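Local coordinates for pyridoxal kinase (Lactobacillus plantarum, PDB 3H74), which probably catalyses the ATP-dependent phosphorylation of pyridoxal to pyridoxal 5'-phosphate, as a kinase of the ribokinase superfamily, at residues V137-T142 and V177-Q182; V161-L166 and G188-D193; D215-V220 and A236-W241. All blocks are in the same frame, centred on the assembly; numbering follows the deposited sequence.

Contact 1: V137-T142 and V177-Q182. With SO4 (sulfate ion), chain B.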
loop_
_atom_site.group_PDB
_atom_site.type_symbol
_atom_site.label_atom_id
_atom_site.label_comp_id
_atom_site.label_asym_id
_atom_site.label_seq_id
_atom_site.Cartn_x
_atom_site.Cartn_y
_atom_site.Cartn_z
ATOM N N VAL A 137 4.850 9.273 -2.143
ATOM C CA VAL A 137 4.090 8.497 -3.113
ATOM C C VAL A 137 2.825 8.010 -2.430
ATOM O O VAL A 137 2.883 7.517 -1.302
ATOM C CB VAL A 137 4.907 7.278 -3.634
ATOM C CG1 VAL A 137 4.066 6.425 -4.571
ATOM C CG2 VAL A 137 6.160 7.744 -4.365
ATOM N N ILE A 138 1.687 8.153 -3.104
ATOM C CA ILE A 138 0.447 7.503 -2.672
ATOM C C ILE A 138 -0.006 6.534 -3.752
ATOM O O ILE A 138 0.252 6.756 -4.939
ATOM C CB ILE A 138 -0.675 8.511 -2.294
ATOM C CG1 ILE A 138 -1.096 9.378 -3.487
ATOM C CG2 ILE A 138 -0.224 9.385 -1.146
ATOM C CD1 ILE A 138 -2.458 10.045 -3.305
ATOM N N LEU A 139 -0.696 5.471 -3.337
ATOM C CA LEU A 139 -1.058 4.364 -4.224
ATOM C C LEU A 139 -2.560 4.059 -4.230
ATOM O O LEU A 139 -2.965 2.909 -4.027
ATOM C CB LEU A 139 -0.270 3.111 -3.821
ATOM C CG LEU A 139 1.256 3.225 -3.872
ATOM C CD1 LEU A 139 1.912 1.989 -3.250
ATOM C CD2 LEU A 139 1.749 3.435 -5.307
ATOM N N PRO A 140 -3.406 5.080 -4.485
ATOM C CA PRO A 140 -4.838 4.823 -4.523
ATOM C C PRO A 140 -5.232 3.951 -5.707
ATOM O O PRO A 140 -4.600 4.010 -6.769
ATOM C CB PRO A 140 -5.426 6.227 -4.721
ATOM C CG PRO A 140 -4.347 6.967 -5.454
ATOM C CD PRO A 140 -3.100 6.498 -4.781
ATOM N N ASN A 141 -6.285 3.167 -5.529
ATOM C CA ASN A 141 -6.990 2.608 -6.670
ATOM C C ASN A 141 -7.954 3.676 -7.214
ATOM O O ASN A 141 -7.963 4.818 -6.737
ATOM C CB ASN A 141 -7.679 1.275 -6.314
ATOM C CG ASN A 141 -8.765 1.429 -5.263
ATOM O OD1 ASN A 141 -9.388 2.481 -5.150
ATOM N ND2 ASN A 141 -9.014 0.369 -4.494
ATOM N N THR A 142 -8.755 3.307 -8.205
ATOM C CA THR A 142 -9.613 4.265 -8.898
ATOM C C THR A 142 -10.738 4.783 -7.991
ATOM O O THR A 142 -11.132 5.948 -8.083
ATOM C CB THR A 142 -10.134 3.648 -10.221
ATOM O OG1 THR A 142 -9.056 3.585 -11.161
ATOM C CG2 THR A 142 -11.244 4.468 -10.828
ATOM N N VAL A 177 -0.093 7.971 -7.672
ATOM C CA VAL A 177 -0.067 6.853 -8.604
ATOM C C VAL A 177 -1.353 6.050 -8.455
ATOM O O VAL A 177 -1.594 5.474 -7.389
ATOM C CB VAL A 177 1.148 5.930 -8.326
ATOM C CG1 VAL A 177 1.182 4.781 -9.321
ATOM C CG2 VAL A 177 2.448 6.709 -8.349
ATOM N N ILE A 178 -2.181 6.008 -9.496
ATOM C CA ILE A 178 -3.382 5.171 -9.474
ATOM C C ILE A 178 -3.004 3.775 -9.961
ATOM O O ILE A 178 -2.384 3.643 -11.006
ATOM C CB ILE A 178 -4.540 5.780 -10.308
ATOM C CG1 ILE A 178 -4.928 7.145 -9.737
ATOM C CG2 ILE A 178 -5.743 4.841 -10.317
ATOM C CD1 ILE A 178 -5.958 7.909 -10.568
ATOM N N THR A 179 -3.380 2.740 -9.208
ATOM C CA THR A 179 -2.773 1.401 -9.369
ATOM C C THR A 179 -3.553 0.338 -10.165
ATOM O O THR A 179 -3.036 -0.756 -10.407
ATOM C CB THR A 179 -2.427 0.792 -7.991
ATOM O OG1 THR A 179 -3.627 0.668 -7.225
ATOM C CG2 THR A 179 -1.410 1.668 -7.245
ATOM N N ASP A 180 -4.775 0.654 -10.575
ATOM C CA ASP A 180 -5.659 -0.333 -11.209
ATOM C C ASP A 180 -6.168 0.151 -12.561
ATOM O O ASP A 180 -7.266 -0.221 -12.998
ATOM C CB ASP A 180 -6.844 -0.653 -10.287
ATOM C CG ASP A 180 -7.715 0.569 -9.996
ATOM O OD1 ASP A 180 -7.343 1.683 -10.416
ATOM O OD2 ASP A 180 -8.774 0.416 -9.350
ATOM N N VAL A 181 -5.382 0.989 -13.216
ATOM C CA VAL A 181 -5.790 1.543 -14.495
ATOM C C VAL A 181 -5.700 0.455 -15.556
ATOM O O VAL A 181 -4.660 -0.183 -15.716
ATOM C CB VAL A 181 -4.925 2.759 -14.890
ATOM C CG1 VAL A 181 -5.291 3.258 -16.283
ATOM C CG2 VAL A 181 -5.098 3.885 -13.885
ATOM N N GLN A 182 -6.804 0.251 -16.269
ATOM C CA GLN A 182 -6.861 -0.730 -17.339
ATOM C C GLN A 182 -6.735 -0.062 -18.696
ATOM O O GLN A 182 -7.377 0.961 -18.959
ATOM C CB GLN A 182 -8.143 -1.559 -17.240
ATOM C CG GLN A 182 -8.149 -2.449 -16.006
ATOM C CD GLN A 182 -9.377 -3.318 -15.885
ATOM O OE1 GLN A 182 -10.079 -3.276 -14.875
ATOM N NE2 GLN A 182 -9.640 -4.123 -16.902
HETATM S S SO4 B . -6.358 -2.528 -3.971
HETATM O O1 SO4 B . -6.112 -1.600 -2.867
HETATM O O2 SO4 B . -7.370 -1.981 -4.873
HETATM O O3 SO4 B . -5.117 -2.805 -4.693
HETATM O O4 SO4 B . -6.877 -3.787 -3.424
#

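Contact 2: V161-L166 and G188-D193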
loop_
_atom_site.group_PDB
_atom_site.type_symbol
_atom_site.label_atom_id
_atom_site.label_comp_id
_atom_site.label_asym_id
_atom_site.label_seq_id
_atom_site.Cartn_x
_atom_site.Cartn_y
_atom_site.Cartn_z
ATOM N N VAL A 161 -7.438 14.873 -15.619
ATOM C CA VAL A 161 -8.141 15.693 -14.631
ATOM C C VAL A 161 -7.894 15.196 -13.194
ATOM O O VAL A 161 -7.553 15.986 -12.308
ATOM C CB VAL A 161 -9.664 15.796 -14.939
ATOM C CG1 VAL A 161 -10.402 16.531 -13.832
ATOM C CG2 VAL A 161 -9.901 16.495 -16.277
ATOM N N ILE A 162 -8.052 13.891 -12.974
ATOM C CA ILE A 162 -7.964 13.333 -11.619
ATOM C C ILE A 162 -6.542 13.311 -11.042
ATOM O O ILE A 162 -6.347 13.613 -9.863
ATOM C CB ILE A 162 -8.703 11.958 -11.497
ATOM C CG1 ILE A 162 -8.881 11.553 -10.028
ATOM C CG2 ILE A 162 -8.019 10.858 -12.312
ATOM C CD1 ILE A 162 -10.041 10.589 -9.790
ATOM N N LEU A 163 -5.545 13.008 -11.873
ATOM C CA LEU A 163 -4.171 12.987 -11.373
ATOM C C LEU A 163 -3.678 14.375 -10.899
ATOM O O LEU A 163 -3.175 14.486 -9.788
ATOM C CB LEU A 163 -3.201 12.326 -12.360
ATOM C CG LEU A 163 -3.342 10.815 -12.595
ATOM C CD1 LEU A 163 -2.468 10.363 -13.751
ATOM C CD2 LEU A 163 -3.007 10.025 -11.339
ATOM N N PRO A 164 -3.830 15.444 -11.722
ATOM C CA PRO A 164 -3.460 16.767 -11.198
ATOM C C PRO A 164 -4.219 17.175 -9.926
ATOM O O PRO A 164 -3.623 17.777 -9.026
ATOM C CB PRO A 164 -3.798 17.710 -12.360
ATOM C CG PRO A 164 -3.700 16.864 -13.560
ATOM C CD PRO A 164 -4.246 15.528 -13.134
ATOM N N ALA A 165 -5.507 16.843 -9.849
ATOM C CA ALA A 165 -6.304 17.172 -8.665
ATOM C C ALA A 165 -5.781 16.440 -7.422
ATOM O O ALA A 165 -5.629 17.046 -6.360
ATOM C CB ALA A 165 -7.758 16.853 -8.897
ATOM N N LEU A 166 -5.483 15.152 -7.581
ATOM C CA LEU A 166 -4.899 14.339 -6.514
ATOM C C LEU A 166 -3.549 14.888 -6.069
ATOM O O LEU A 166 -3.291 15.034 -4.880
ATOM C CB LEU A 166 -4.694 12.894 -6.986
ATOM C CG LEU A 166 -5.765 11.798 -6.978
ATOM C CD1 LEU A 166 -5.266 10.547 -7.697
ATOM C CD2 LEU A 166 -6.169 11.462 -5.547
ATOM N N GLY A 188 -2.442 -1.703 -14.633
ATOM C CA GLY A 188 -1.227 -1.126 -14.091
ATOM C C GLY A 188 -1.400 0.252 -13.499
ATOM O O GLY A 188 -2.499 0.641 -13.101
ATOM N N CYS A 189 -0.289 0.977 -13.471
ATOM C CA CYS A 189 -0.174 2.235 -12.746
ATOM C C CYS A 189 -0.106 3.422 -13.688
ATOM O O CYS A 189 0.573 3.384 -14.718
ATOM C CB CYS A 189 1.088 2.206 -11.880
ATOM S SG CYS A 189 1.052 1.004 -10.525
ATOM N N ALA A 190 -0.803 4.485 -13.312
ATOM C CA ALA A 190 -0.724 5.747 -14.037
ATOM C C ALA A 190 -0.290 6.851 -13.100
ATOM O O ALA A 190 -0.708 6.887 -11.943
ATOM C CB ALA A 190 -2.058 6.086 -14.668
ATOM N N TRP A 191 0.539 7.757 -13.607
ATOM C CA TRP A 191 1.065 8.860 -12.811
ATOM C C TRP A 191 1.504 9.995 -13.738
ATOM O O TRP A 191 1.600 9.809 -14.958
ATOM C CB TRP A 191 2.237 8.382 -11.938
ATOM C CG TRP A 191 3.508 8.175 -12.693
ATOM C CD1 TRP A 191 4.586 9.008 -12.706
ATOM C CD2 TRP A 191 3.846 7.069 -13.545
ATOM N NE1 TRP A 191 5.565 8.502 -13.516
ATOM C CE2 TRP A 191 5.139 7.314 -14.047
ATOM C CE3 TRP A 191 3.181 5.897 -13.937
ATOM C CZ2 TRP A 191 5.788 6.433 -14.912
ATOM C CZ3 TRP A 191 3.828 5.022 -14.809
ATOM C CH2 TRP A 191 5.118 5.295 -15.281
ATOM N N LEU A 192 1.780 11.158 -13.155
ATOM C CA LEU A 192 2.274 12.302 -13.921
ATOM C C LEU A 192 3.789 12.362 -13.861
ATOM O O LEU A 192 4.371 12.283 -12.781
ATOM C CB LEU A 192 1.693 13.607 -13.374
ATOM C CG LEU A 192 0.180 13.829 -13.444
ATOM C CD1 LEU A 192 -0.191 15.087 -12.676
ATOM C CD2 LEU A 192 -0.333 13.895 -14.877
ATOM N N ASP A 193 4.424 12.516 -14.993
ATOM C CA ASP A 193 5.837 12.794 -15.054
ATOM C C ASP A 193 6.115 14.248 -14.700
ATOM O O ASP A 193 5.219 15.008 -14.479
ATOM C CB ASP A 193 6.463 12.353 -16.405
ATOM C CG ASP A 193 6.043 13.201 -17.598
ATOM O OD1 ASP A 193 5.488 14.226 -17.452
ATOM O OD2 ASP A 193 6.286 12.712 -18.667
#

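Contact 3: D215-V220 and A236-W241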
loop_
_atom_site.group_PDB
_atom_site.type_symbol
_atom_site.label_atom_id
_atom_site.label_comp_id
_atom_site.label_asym_id
_atom_site.label_seq_id
_atom_site.Cartn_x
_atom_site.Cartn_y
_atom_site.Cartn_z
ATOM N N ASP A 215 -1.369 -4.943 -1.148
ATOM C CA ASP A 215 -0.362 -4.885 -0.086
ATOM C C ASP A 215 1.023 -5.241 -0.617
ATOM O O ASP A 215 2.011 -4.606 -0.259
ATOM C CB ASP A 215 -0.706 -5.839 1.074
ATOM C CG ASP A 215 -1.921 -5.403 1.888
ATOM O OD1 ASP A 215 -2.065 -4.188 2.180
ATOM O OD2 ASP A 215 -2.689 -6.317 2.297
ATOM N N THR A 216 1.097 -6.266 -1.458
ATOM C CA THR A 216 2.369 -6.700 -2.003
ATOM C C THR A 216 2.912 -5.667 -2.991
ATOM O O THR A 216 4.103 -5.357 -2.973
ATOM C CB THR A 216 2.229 -8.089 -2.612
ATOM O OG1 THR A 216 1.833 -8.994 -1.570
ATOM C CG2 THR A 216 3.544 -8.554 -3.216
ATOM N N LEU A 217 2.047 -5.114 -3.835
ATOM C CA LEU A 217 2.465 -4.036 -4.724
ATOM C C LEU A 217 3.074 -2.874 -3.949
ATOM O O LEU A 217 4.149 -2.371 -4.304
ATOM C CB LEU A 217 1.285 -3.542 -5.558
ATOM C CG LEU A 217 1.619 -2.473 -6.609
ATOM C CD1 LEU A 217 2.401 -3.036 -7.786
ATOM C CD2 LEU A 217 0.343 -1.807 -7.104
ATOM N N ALA A 218 2.392 -2.453 -2.884
ATOM C CA ALA A 218 2.872 -1.333 -2.092
ATOM C C ALA A 218 4.217 -1.634 -1.446
ATOM O O ALA A 218 5.102 -0.784 -1.428
ATOM C CB ALA A 218 1.860 -0.941 -1.053
ATOM N N ALA A 219 4.374 -2.845 -0.906
ATOM C CA ALA A 219 5.640 -3.233 -0.291
ATOM C C ALA A 219 6.776 -3.211 -1.313
ATOM O O ALA A 219 7.865 -2.725 -1.027
ATOM C CB ALA A 219 5.530 -4.604 0.383
ATOM N N VAL A 220 6.519 -3.752 -2.501
ATOM C CA VAL A 220 7.539 -3.776 -3.552
ATOM C C VAL A 220 7.919 -2.367 -4.000
ATOM O O VAL A 220 9.098 -2.047 -4.136
ATOM C CB VAL A 220 7.104 -4.654 -4.745
ATOM C CG1 VAL A 220 8.030 -4.472 -5.920
ATOM C CG2 VAL A 220 7.056 -6.118 -4.325
ATOM N N ALA A 236 7.369 0.023 -13.279
ATOM C CA ALA A 236 7.456 -1.017 -14.303
ATOM C C ALA A 236 7.810 -2.367 -13.667
ATOM O O ALA A 236 7.137 -3.367 -13.912
ATOM C CB ALA A 236 8.457 -0.629 -15.383
ATOM N N ARG A 237 8.848 -2.383 -12.833
ATOM C CA ARG A 237 9.276 -3.623 -12.190
ATOM C C ARG A 237 8.212 -4.150 -11.228
ATOM O O ARG A 237 7.930 -5.356 -11.207
ATOM C CB ARG A 237 10.602 -3.435 -11.464
ATOM C CG ARG A 237 11.054 -4.651 -10.666
ATOM C CD ARG A 237 12.467 -4.457 -10.168
ATOM N NE ARG A 237 13.421 -4.749 -11.229
ATOM C CZ ARG A 237 14.577 -4.119 -11.423
ATOM N NH1 ARG A 237 15.360 -4.491 -12.427
ATOM N NH2 ARG A 237 14.953 -3.118 -10.635
ATOM N N ALA A 238 7.612 -3.258 -10.439
ATOM C CA ALA A 238 6.613 -3.675 -9.461
ATOM C C ALA A 238 5.417 -4.329 -10.140
ATOM O O ALA A 238 4.907 -5.350 -9.676
ATOM C CB ALA A 238 6.177 -2.504 -8.607
ATOM N N ASN A 239 4.991 -3.766 -11.254
ATOM C CA ASN A 239 3.876 -4.377 -12.000
ATOM C C ASN A 239 4.212 -5.763 -12.568
ATOM O O ASN A 239 3.438 -6.665 -12.523
ATOM C CB ASN A 239 3.381 -3.360 -13.077
ATOM C CG ASN A 239 2.508 -2.284 -12.447
ATOM O OD1 ASN A 239 1.388 -2.489 -12.235
ATOM N ND2 ASN A 239 3.102 -1.234 -12.034
ATOM N N GLN A 240 5.413 -5.884 -13.072
ATOM C CA GLN A 240 5.873 -7.142 -13.597
ATOM C C GLN A 240 5.954 -8.192 -12.476
ATOM O O GLN A 240 5.540 -9.294 -12.637
ATOM C CB GLN A 240 7.247 -7.039 -14.274
ATOM C CG GLN A 240 7.787 -8.491 -14.520
ATOM C CD GLN A 240 8.943 -8.603 -15.528
ATOM O OE1 GLN A 240 10.114 -8.581 -15.116
ATOM N NE2 GLN A 240 8.614 -8.745 -16.804
ATOM N N TRP A 241 6.494 -7.786 -11.343
ATOM C CA TRP A 241 6.650 -8.720 -10.199
ATOM C C TRP A 241 5.291 -9.142 -9.619
ATOM O O TRP A 241 5.084 -10.273 -9.297
ATOM C CB TRP A 241 7.533 -8.016 -9.153
ATOM C CG TRP A 241 9.019 -8.091 -9.439
ATOM C CD1 TRP A 241 9.617 -8.631 -10.507
ATOM C CD2 TRP A 241 10.048 -7.666 -8.560
ATOM N NE1 TRP A 241 10.976 -8.565 -10.357
ATOM C CE2 TRP A 241 11.258 -7.989 -9.161
ATOM C CE3 TRP A 241 10.062 -7.074 -7.311
ATOM C CZ2 TRP A 241 12.496 -7.693 -8.561
ATOM C CZ3 TRP A 241 11.309 -6.797 -6.707
ATOM C CH2 TRP A 241 12.479 -7.106 -7.358
#

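Contact 1: V137-T142 and V177-Q182
The carboxylate of D180 grips T142 with both oxygens, one on the backbone and one on the side chain, at the very start of helix 142-149. In this ribokinase-like fold, the chain leaving strand 137-138 runs beside the chain leaving 175-176, the edge strand of the large sheet. OD2 of D180 accepts the almost straight bond from T142 N (3.1 Å, 172°), while OD1 takes the hydroxyl of T142 OG1 at 2.7 Å. Both oxygens are met on their syn sides, somewhat out of the carboxylate plane. CG of D180 sits between its backbone N and carbonyl carbon (chi1 62°), which turns the acid onto T142; a negative group here would also suit the N-terminal end of the helix. An alanine here would remove both carboxylate oxygens, and T142 N and OG1 would probably be left without these acceptors, so that the first residue of the helix would be held less firmly to 177-182. Earlier in both segments, the pairing is made by backbones: V177 N binds I138 O and T179 N binds P140 O, each at 3.0 Å. Alongside this pairing, L139 CD2 lies 4.0 Å from V177 CB, the two side chains pointing the same way. N141 is the N-cap: its OD1 takes the N-H of E144, and the two residues match the NXXE motif of ribokinase relatives. Its ND2 is shared by G111 O and a sulfate, probably from the crystallisation liquor, whose O2 it meets at 2.9 Å and 176°.

Contact 2: V161-L166 and G188-D193
L163 and L192 each hold CG opposite their own carbonyl carbon (chi1 -68° and -64°), which sends the two isobutyl groups into the space between helix 159-167 and strand 186-192. This is a helix-on-sheet contact of the ribokinase-like fold: the helix lies on one face of the small antiparallel sheet formed by 178-183, 186-192 and 198-204. The axes of helix 161-166 and strand 188-192 pass 8.6 Å apart at -62°. L163 CB rests against L192 CG (3.9 Å). The two methyls of L163 then part, CD1 lying over the backbone at W191 CA (4.0 Å) and CD2 reaching A190 O (3.9 Å). No hydrogen bond joins the segments. W191 itself points away from the helix, and its indole packs on L231, A232 and L235 of helix 231-251, with C189 O in plane at the ring edge. V198 of the third strand adjoins both leucines. Near the outer margin the helix is kinked at P164, whose ring nitrogen has no hydrogen to give to the preceding turn; L192 CD1 packs against this residue, 3.8 Å from P164 N and 4.0 Å from P164 CG.

Contact 3: D215-V220 and A236-W241
V220 and W241 make the tight part of this helix pair: V220 CG1 comes to 3.6 Å from W241 CE3, approaching the indole obliquely. With chi1 at 169°, V220 CG1 stands opposite the backbone N and also meets A238 CB at 3.8 Å. A238 is the small residue at the middle of the contact, and its CB is shared with L217, whose CD1 reaches it at 3.9 Å and touches A238 O at the same distance. The two segments belong to consecutive helices, 213-226 and 231-251, which form an antiparallel hairpin of the ribokinase-like fold; the axes of 215-220 and 236-241 approach to 9.5 Å, with their N-to-C directions 145° apart. The first of these helices opens with the GTGD signature of the superfamily, ending at D215. Packing is looser beyond L217. There N239 starts out away from the partner helix, and its side chain comes no nearer to 215-220 than 4.6 Å, OD1 to L217 CD1, while ND2 bonds back to L235 O of its own helix. A236 and Q240 lie on the exposed outer side. The indole of W241 also packs on L266, A269 and I270 of helix 264-274, while R237 CG sits over the centre of one ring face, 3.7 Å above its plane.

Overall arrangement
Contacts 1 and 2 are interleaved along the chain and lie about 8 Å apart, centre to centre. Strands 178-183 and 186-192 join them directly, with probable hydrogen bonds from A190 N to I178 O and from G188 N to V181 O, both 2.9 Å. Contact 3 comes later in sequence, its centre about 12 Å from that of contact 1 and 18 Å from that of contact 2. It meets contact 1 where L139 CD1 packs on A218 CA at 3.6 Å, and contact 2 where C189 SG approaches N239 ND2 at 3.4 Å. The sulfate bound at contact 1 has its O3 5.6 Å from D215 N, so 137-142 and 215-220 probably border the phosphate-handling region.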